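Local coordinates for protein leucine--tRNA ligase (Agrobacterium radiobacter, PDB 5AH5) that probably catalyses ATP-dependent attachment of leucine to tRNA(Leu), and carries a family editing domain that holds the terminal adenosine of the bound tRNA here, at residues R224-F232 against N242-L251; T250-A260 against G330-P338. All blocks are in the same frame, centred on the assembly; numbering follows the deposited sequence.

Interaction 1 (R224-F232 against N242-L251). With nucleotides of chain D.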
# COMPACT_ATOMS: atom_id res chain seq x y z
N ARG B 224 -8.83 16.92 -9.65
CA ARG B 224 -9.92 17.43 -10.51
C ARG B 224 -10.39 18.88 -10.12
O ARG B 224 -10.66 19.18 -8.95
CB ARG B 224 -11.11 16.47 -10.49
CG ARG B 224 -12.22 16.87 -11.44
CD ARG B 224 -13.27 15.78 -11.58
NE ARG B 224 -14.02 15.61 -10.34
CZ ARG B 224 -14.69 14.51 -9.98
NH1 ARG B 224 -14.74 13.41 -10.74
NH2 ARG B 224 -15.32 14.51 -8.81
N THR B 225 -10.46 19.75 -11.13
CA THR B 225 -10.75 21.20 -10.99
C THR B 225 -11.95 21.54 -11.87
O THR B 225 -12.14 20.97 -12.95
CB THR B 225 -9.52 22.04 -11.44
OG1 THR B 225 -8.45 21.85 -10.51
CG2 THR B 225 -9.82 23.54 -11.49
N GLU B 226 -12.76 22.48 -11.41
CA GLU B 226 -13.92 22.94 -12.16
C GLU B 226 -13.72 24.42 -12.58
O GLU B 226 -13.19 25.21 -11.80
CB GLU B 226 -15.19 22.73 -11.32
CG GLU B 226 -16.29 21.96 -12.05
CD GLU B 226 -15.95 20.49 -12.29
OE1 GLU B 226 -15.40 19.86 -11.36
OE2 GLU B 226 -16.22 19.97 -13.40
N GLY B 227 -14.10 24.77 -13.80
CA GLY B 227 -13.93 26.15 -14.30
C GLY B 227 -14.61 26.41 -15.64
O GLY B 227 -15.57 25.74 -16.01
N ALA B 228 -14.09 27.40 -16.38
CA ALA B 228 -14.64 27.70 -17.71
C ALA B 228 -13.56 27.96 -18.76
O ALA B 228 -12.53 28.62 -18.49
CB ALA B 228 -15.59 28.88 -17.62
N GLU B 229 -13.81 27.43 -19.97
CA GLU B 229 -12.98 27.66 -21.15
C GLU B 229 -13.63 28.75 -22.01
O GLU B 229 -14.79 28.60 -22.41
CB GLU B 229 -12.76 26.37 -21.97
CG GLU B 229 -11.65 25.47 -21.45
CD GLU B 229 -11.46 24.20 -22.27
OE1 GLU B 229 -10.97 24.31 -23.41
OE2 GLU B 229 -11.77 23.09 -21.78
N VAL B 230 -12.90 29.83 -22.26
CA VAL B 230 -13.34 30.95 -23.10
C VAL B 230 -12.47 30.96 -24.36
O VAL B 230 -11.25 31.07 -24.26
CB VAL B 230 -13.21 32.31 -22.38
CG1 VAL B 230 -13.83 33.42 -23.21
CG2 VAL B 230 -13.84 32.26 -21.00
N ARG B 231 -13.10 30.84 -25.53
CA ARG B 231 -12.38 30.79 -26.81
C ARG B 231 -12.03 32.20 -27.30
O ARG B 231 -12.87 33.09 -27.26
CB ARG B 231 -13.19 30.02 -27.87
CG ARG B 231 -13.46 28.56 -27.49
CD ARG B 231 -14.01 27.74 -28.65
NE ARG B 231 -13.02 27.53 -29.72
CZ ARG B 231 -13.14 26.67 -30.74
NH1 ARG B 231 -14.21 25.88 -30.86
NH2 ARG B 231 -12.17 26.59 -31.64
N PHE B 232 -10.78 32.40 -27.73
CA PHE B 232 -10.26 33.72 -28.15
C PHE B 232 -9.75 33.67 -29.61
O PHE B 232 -8.71 33.05 -29.87
CB PHE B 232 -9.12 34.17 -27.22
CG PHE B 232 -9.58 34.86 -25.95
CD1 PHE B 232 -10.28 34.16 -24.97
CD2 PHE B 232 -9.27 36.20 -25.72
CE1 PHE B 232 -10.68 34.80 -23.80
CE2 PHE B 232 -9.67 36.84 -24.55
CZ PHE B 232 -10.38 36.13 -23.59
N ASN B 242 -8.32 28.67 -26.62
CA ASN B 242 -9.21 28.58 -25.44
C ASN B 242 -8.46 28.77 -24.11
O ASN B 242 -7.66 27.92 -23.74
CB ASN B 242 -10.01 27.26 -25.41
CG ASN B 242 -9.29 26.09 -26.08
OD1 ASN B 242 -8.06 25.96 -25.99
ND2 ASN B 242 -10.04 25.24 -26.77
N ALA B 243 -8.71 29.90 -23.44
CA ALA B 243 -8.16 30.15 -22.09
C ALA B 243 -9.02 29.44 -21.04
O ALA B 243 -10.14 29.00 -21.34
CB ALA B 243 -8.09 31.65 -21.81
N PHE B 244 -8.49 29.30 -19.82
CA PHE B 244 -9.18 28.63 -18.71
C PHE B 244 -9.15 29.51 -17.44
O PHE B 244 -8.08 30.01 -17.04
CB PHE B 244 -8.58 27.24 -18.43
CG PHE B 244 -9.18 26.54 -17.23
CD1 PHE B 244 -10.38 25.83 -17.34
CD2 PHE B 244 -8.53 26.58 -15.98
CE1 PHE B 244 -10.93 25.19 -16.23
CE2 PHE B 244 -9.07 25.94 -14.87
CZ PHE B 244 -10.27 25.25 -15.00
N THR B 245 -10.32 29.69 -16.82
CA THR B 245 -10.40 30.42 -15.56
C THR B 245 -11.53 29.87 -14.65
O THR B 245 -12.49 29.22 -15.11
CB THR B 245 -10.53 31.96 -15.82
OG1 THR B 245 -9.97 32.75 -14.73
CG2 THR B 245 -11.99 32.36 -16.13
N THR B 246 -11.35 30.12 -13.35
CA THR B 246 -12.38 29.93 -12.34
C THR B 246 -13.17 31.23 -12.12
O THR B 246 -14.36 31.19 -11.81
CB THR B 246 -11.77 29.44 -11.02
OG1 THR B 246 -10.80 30.39 -10.55
CG2 THR B 246 -11.09 28.06 -11.20
N ARG B 247 -12.50 32.38 -12.28
CA ARG B 247 -13.15 33.70 -12.21
C ARG B 247 -13.66 34.16 -13.58
O ARG B 247 -13.22 35.18 -14.09
CB ARG B 247 -12.18 34.77 -11.64
CG ARG B 247 -11.48 34.44 -10.32
CD ARG B 247 -12.39 33.80 -9.27
NE ARG B 247 -13.69 34.45 -9.10
CZ ARG B 247 -13.92 35.58 -8.42
NH1 ARG B 247 -12.93 36.24 -7.81
NH2 ARG B 247 -15.15 36.06 -8.35
N LEU B 248 -14.59 33.41 -14.19
CA LEU B 248 -15.16 33.81 -15.48
C LEU B 248 -15.80 35.18 -15.35
O LEU B 248 -15.70 36.02 -16.26
CB LEU B 248 -16.20 32.80 -15.99
CG LEU B 248 -17.00 33.16 -17.26
CD1 LEU B 248 -16.07 33.50 -18.41
CD2 LEU B 248 -17.94 32.05 -17.69
N ASP B 249 -16.45 35.40 -14.20
CA ASP B 249 -17.00 36.70 -13.80
C ASP B 249 -16.18 37.92 -14.27
O ASP B 249 -16.76 38.88 -14.77
CB ASP B 249 -17.27 36.75 -12.27
CG ASP B 249 -16.03 36.49 -11.42
OD1 ASP B 249 -15.29 37.46 -11.12
OD2 ASP B 249 -15.81 35.34 -11.02
N THR B 250 -14.85 37.87 -14.17
CA THR B 250 -14.01 39.00 -14.60
C THR B 250 -13.61 39.00 -16.10
O THR B 250 -12.57 39.57 -16.45
CB THR B 250 -12.74 39.08 -13.72
OG1 THR B 250 -12.01 37.86 -13.84
CG2 THR B 250 -13.08 39.32 -12.25
N LEU B 251 -14.43 38.42 -16.98
CA LEU B 251 -14.09 38.23 -18.42
C LEU B 251 -13.89 39.53 -19.23
O LEU B 251 -12.94 39.65 -20.02
CB LEU B 251 -15.15 37.37 -19.11
CG LEU B 251 -15.05 37.10 -20.62
CD1 LEU B 251 -13.66 36.60 -21.02
CD2 LEU B 251 -16.12 36.10 -21.05
P A D 84 -6.17 28.26 -8.51
OP1 A D 84 -7.23 28.44 -7.49
OP2 A D 84 -6.15 27.05 -9.38
O5' A D 84 -6.29 29.54 -9.46
C5' A D 84 -7.18 29.53 -10.60
C4' A D 84 -6.81 30.65 -11.54
O4' A D 84 -5.45 30.46 -12.01
C3' A D 84 -7.62 30.76 -12.83
O3' A D 84 -8.87 31.42 -12.65
C2' A D 84 -6.68 31.60 -13.69
O2' A D 84 -6.81 32.98 -13.36
C1' A D 84 -5.31 31.03 -13.30
N9 A D 84 -4.75 30.03 -14.21
C8 A D 84 -5.40 29.24 -15.13
N7 A D 84 -4.59 28.46 -15.81
C5 A D 84 -3.34 28.74 -15.30
C6 A D 84 -2.06 28.24 -15.60
N6 A D 84 -1.82 27.29 -16.52
N1 A D 84 -1.01 28.73 -14.90
C2 A D 84 -1.24 29.67 -13.97
N3 A D 84 -2.40 30.21 -13.59
C4 A D 84 -3.42 29.70 -14.31

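Interaction 2 (T250-A260 against G330-P338). With nucleotides of chain D.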
# COMPACT_ATOMS: atom_id res chain seq x y z
N THR B 250 -14.85 37.87 -14.17
CA THR B 250 -14.01 39.00 -14.60
C THR B 250 -13.61 39.00 -16.10
O THR B 250 -12.57 39.57 -16.45
CB THR B 250 -12.74 39.08 -13.72
OG1 THR B 250 -12.01 37.86 -13.84
CG2 THR B 250 -13.08 39.32 -12.25
N LEU B 251 -14.43 38.42 -16.98
CA LEU B 251 -14.09 38.23 -18.42
C LEU B 251 -13.89 39.53 -19.23
O LEU B 251 -12.94 39.65 -20.02
CB LEU B 251 -15.15 37.37 -19.11
CG LEU B 251 -15.05 37.10 -20.62
CD1 LEU B 251 -13.66 36.60 -21.02
CD2 LEU B 251 -16.12 36.10 -21.05
N ALA B 252 -14.81 40.47 -19.05
CA ALA B 252 -14.69 41.80 -19.67
C ALA B 252 -13.56 42.62 -19.03
O ALA B 252 -13.03 43.55 -19.65
CB ALA B 252 -16.02 42.54 -19.59
N GLY B 253 -13.19 42.29 -17.79
CA GLY B 253 -12.06 42.91 -17.13
C GLY B 253 -10.68 42.54 -17.63
O GLY B 253 -9.70 43.05 -17.09
N CYS B 254 -10.56 41.68 -18.65
CA CYS B 254 -9.24 41.20 -19.09
C CYS B 254 -8.49 42.24 -19.92
O CYS B 254 -8.94 42.61 -21.01
CB CYS B 254 -9.31 39.83 -19.80
SG CYS B 254 -9.94 39.74 -21.50
N THR B 255 -7.38 42.73 -19.39
CA THR B 255 -6.46 43.60 -20.13
C THR B 255 -5.62 42.81 -21.16
O THR B 255 -5.15 43.39 -22.14
CB THR B 255 -5.52 44.41 -19.19
OG1 THR B 255 -5.36 43.72 -17.94
CG2 THR B 255 -6.06 45.84 -18.91
N PHE B 256 -5.42 41.50 -20.95
CA PHE B 256 -4.56 40.68 -21.83
C PHE B 256 -4.82 39.16 -21.81
O PHE B 256 -5.72 38.67 -21.12
CB PHE B 256 -3.06 41.00 -21.57
CG PHE B 256 -2.54 40.57 -20.23
CD1 PHE B 256 -2.59 41.43 -19.14
CD2 PHE B 256 -1.97 39.31 -20.06
CE1 PHE B 256 -2.10 41.04 -17.90
CE2 PHE B 256 -1.48 38.91 -18.83
CZ PHE B 256 -1.55 39.78 -17.74
N ILE B 257 -4.06 38.46 -22.65
CA ILE B 257 -3.95 37.00 -22.67
C ILE B 257 -2.46 36.67 -22.59
O ILE B 257 -1.64 37.42 -23.13
CB ILE B 257 -4.54 36.42 -23.98
CG1 ILE B 257 -6.03 36.77 -24.12
CG2 ILE B 257 -4.33 34.91 -24.09
CD1 ILE B 257 -6.94 36.19 -23.05
N ALA B 258 -2.12 35.59 -21.90
CA ALA B 258 -0.72 35.12 -21.82
C ALA B 258 -0.66 33.60 -21.96
O ALA B 258 -1.52 32.88 -21.44
CB ALA B 258 -0.07 35.57 -20.52
N LEU B 259 0.38 33.12 -22.65
CA LEU B 259 0.51 31.71 -23.02
C LEU B 259 1.68 31.02 -22.33
O LEU B 259 2.65 31.65 -21.88
CB LEU B 259 0.71 31.58 -24.53
CG LEU B 259 -0.49 31.77 -25.44
CD1 LEU B 259 -0.02 31.62 -26.88
CD2 LEU B 259 -1.60 30.78 -25.12
N ALA B 260 1.57 29.69 -22.30
CA ALA B 260 2.67 28.83 -21.90
C ALA B 260 3.65 28.61 -23.08
O ALA B 260 3.21 28.15 -24.16
CB ALA B 260 2.14 27.49 -21.38
N GLY B 330 -4.79 23.17 -16.51
CA GLY B 330 -5.74 23.59 -17.53
C GLY B 330 -5.20 23.51 -18.95
O GLY B 330 -4.50 22.56 -19.31
N THR B 331 -5.52 24.53 -19.75
CA THR B 331 -5.22 24.54 -21.19
C THR B 331 -3.85 25.14 -21.55
O THR B 331 -3.37 24.93 -22.67
CB THR B 331 -6.31 25.31 -21.95
OG1 THR B 331 -6.43 26.64 -21.41
CG2 THR B 331 -7.65 24.58 -21.86
N GLY B 332 -3.24 25.87 -20.62
CA GLY B 332 -1.95 26.52 -20.85
C GLY B 332 -2.09 27.90 -21.45
O GLY B 332 -1.13 28.45 -21.99
N ALA B 333 -3.31 28.45 -21.36
CA ALA B 333 -3.61 29.85 -21.68
C ALA B 333 -4.31 30.48 -20.47
O ALA B 333 -5.20 29.85 -19.88
CB ALA B 333 -4.50 29.92 -22.92
N VAL B 334 -3.90 31.70 -20.09
CA VAL B 334 -4.57 32.45 -19.01
C VAL B 334 -5.13 33.78 -19.53
O VAL B 334 -4.95 34.14 -20.69
CB VAL B 334 -3.66 32.61 -17.76
CG1 VAL B 334 -2.91 31.32 -17.48
CG2 VAL B 334 -2.69 33.78 -17.89
N ILE B 335 -5.79 34.52 -18.64
CA ILE B 335 -6.79 35.52 -19.02
C ILE B 335 -6.78 36.62 -17.95
O ILE B 335 -7.64 36.65 -17.06
CB ILE B 335 -8.16 34.80 -19.20
CG1 ILE B 335 -9.27 35.74 -19.66
CG2 ILE B 335 -8.58 34.03 -17.95
CD1 ILE B 335 -10.56 35.00 -19.99
N GLY B 336 -5.80 37.52 -18.04
CA GLY B 336 -5.34 38.32 -16.89
C GLY B 336 -6.06 39.61 -16.49
O GLY B 336 -6.54 40.37 -17.33
N VAL B 337 -6.11 39.86 -15.17
CA VAL B 337 -6.72 41.05 -14.57
C VAL B 337 -5.96 41.47 -13.30
O VAL B 337 -5.91 40.69 -12.34
CB VAL B 337 -8.20 40.80 -14.16
CG1 VAL B 337 -8.86 42.08 -13.64
CG2 VAL B 337 -9.01 40.19 -15.31
N PRO B 338 -5.34 42.67 -13.29
CA PRO B 338 -4.96 43.34 -12.03
C PRO B 338 -6.00 44.36 -11.54
O PRO B 338 -6.84 44.04 -10.69
CB PRO B 338 -3.64 44.06 -12.40
CG PRO B 338 -3.25 43.53 -13.74
CD PRO B 338 -4.53 43.16 -14.42
P A D 84 -6.17 28.26 -8.51
OP1 A D 84 -7.23 28.44 -7.49
OP2 A D 84 -6.15 27.05 -9.38
O5' A D 84 -6.29 29.54 -9.46
C5' A D 84 -7.18 29.53 -10.60
C4' A D 84 -6.81 30.65 -11.54
O4' A D 84 -5.45 30.46 -12.01
C3' A D 84 -7.62 30.76 -12.83
O3' A D 84 -8.87 31.42 -12.65
C2' A D 84 -6.68 31.60 -13.69
O2' A D 84 -6.81 32.98 -13.36
C1' A D 84 -5.31 31.03 -13.30
N9 A D 84 -4.75 30.03 -14.21
C8 A D 84 -5.40 29.24 -15.13
N7 A D 84 -4.59 28.46 -15.81
C5 A D 84 -3.34 28.74 -15.30
C6 A D 84 -2.06 28.24 -15.60
N6 A D 84 -1.82 27.29 -16.52
N1 A D 84 -1.01 28.73 -14.90
C2 A D 84 -1.24 29.67 -13.97
N3 A D 84 -2.40 30.21 -13.59
C4 A D 84 -3.42 29.70 -14.31

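Interaction 1 (R224-F232 against N242-L251)
Phe244 crosses over from its own strand to lie along the backbone of Gly227 and Ala228, and the path of its side chain can be followed atom by atom. CB starts on the same side of the sheet as Glu229, with CG anti to the backbone N (chi1 176°), which turns the ring toward the neighbouring strand. CB and CG both lie near the carbonyl oxygen Ala228 O, and Phe244 CD1 comes closer to Ala228 O, at 3.7 Å. Next along the same side, Phe244 CE1 settles 3.7 Å from Gly227 CA, a position that a glycine leaves room for. At the far end Phe244 CZ reaches Thr225 CG2 (3.9 Å), a methyl near the ring plane, and the CG methylene of Glu229 also lies at the ring edge. On the other side CD2 approaches C8 of A84 of chain D, while Ser407 and Gln409 of strand 404-410 touch the ring as well.

The two strands form an antiparallel beta hairpin of the editing domain, and their contact with A84 of chain D is consistent with an editing pocket that receives the tRNA end. Ala228 and Val230 are the hydrogen-bonded positions, paired with Thr245 and Ala243; the bond from Ala228 N to Thr245 O is short at 2.7 Å. On the face carrying these residues, beyond the strand, Leu248 straddles two partners: CD1 packs on Val230 CG2 and CD2 on Ala228 CB, with helix 388-400 touching Leu248 and Ala228. Leu251 meets Val230 CG1 tip to tip.

Where the strand ends, three groups grip O3' of A84 of chain D. Two are hydroxyls, Thr245 OG1 at 2.7 Å from O3' and Thr246 OG1 at 3.0 Å. The third is the backbone Thr246 N, which donates to O3' in a nearly straight bond (168°).

Interaction 2 (T250-A260 against G330-P338)
Extended torsions, with CG1 anti to the backbone N (chi1 -178°), stretch Ile335 toward the turn of segment 250-260, where its CD1 crosses Leu251 CD1 at 3.6 Å and its CG1 lies against Cys254 CB and Ile257 CD1. Phe256 CG occupies the position between backbone N and carbonyl carbon (chi1 68°), and this swings the ring over Gly336, whose CA stands above one face, offset toward the rim. The absence of a side chain on Gly336 lets the ring come so near. Val334 divides its branches: CG2 faces Ala258 CB, while Val334 CG1 stands over one face of the adenine of A84 of chain D, above C5 at 3.4 Å.

The backbones run antiparallel as two short strands of the mixed editing-domain sheet. Val334 N points nearly straight at Ala258 O (3.0 Å), and Ala260 N bonds Gly332 O at the same length; the return bond from Ala258 N to Val334 O is weak. Beyond Ile335 the ladder frays: Gly336 N reaches Phe256 O from above the carbonyl plane, and Thr255 N makes only a weak bond to Gly336 O. On the face opposite Ala258 and Val334, Leu259 CD2 rests on Ala333 CB at 3.7 Å. At the loop end Val337 CG2 packs against the carbonyl oxygen Gly253 O at 3.4 Å, a methyl-to-carbonyl contact and not a hydrogen bond.

With backbone bonds giving register and small and aliphatic side chains packing on both faces, the chemistry implies that Val334 meets the base as a methyl laid on the face of the purine, a van der Waals contact that reads no hydrogen-bonding pattern.

Interactions 1 and 2 have centres about 9 Å apart and follow each other along the chain, sharing Thr250 and Leu251 where the loop passes from one to the other. They also meet directly: Thr331 OG1 probably hydrogen-bonds Asn242 O at 2.9 Å, Thr245 CB packs on Ile335 CG2 at 3.6 Å, and the Phe232 ring contacts Ile257. Both touch A84 of chain D: interaction 1 bonds O3' and touches the base at C8, while interaction 2 adds Val334 against the purine. This pocket belongs to the editing domain and lies away from the synthetic site, which holds the leucyl-sulfamoyl adenosine in the same complex.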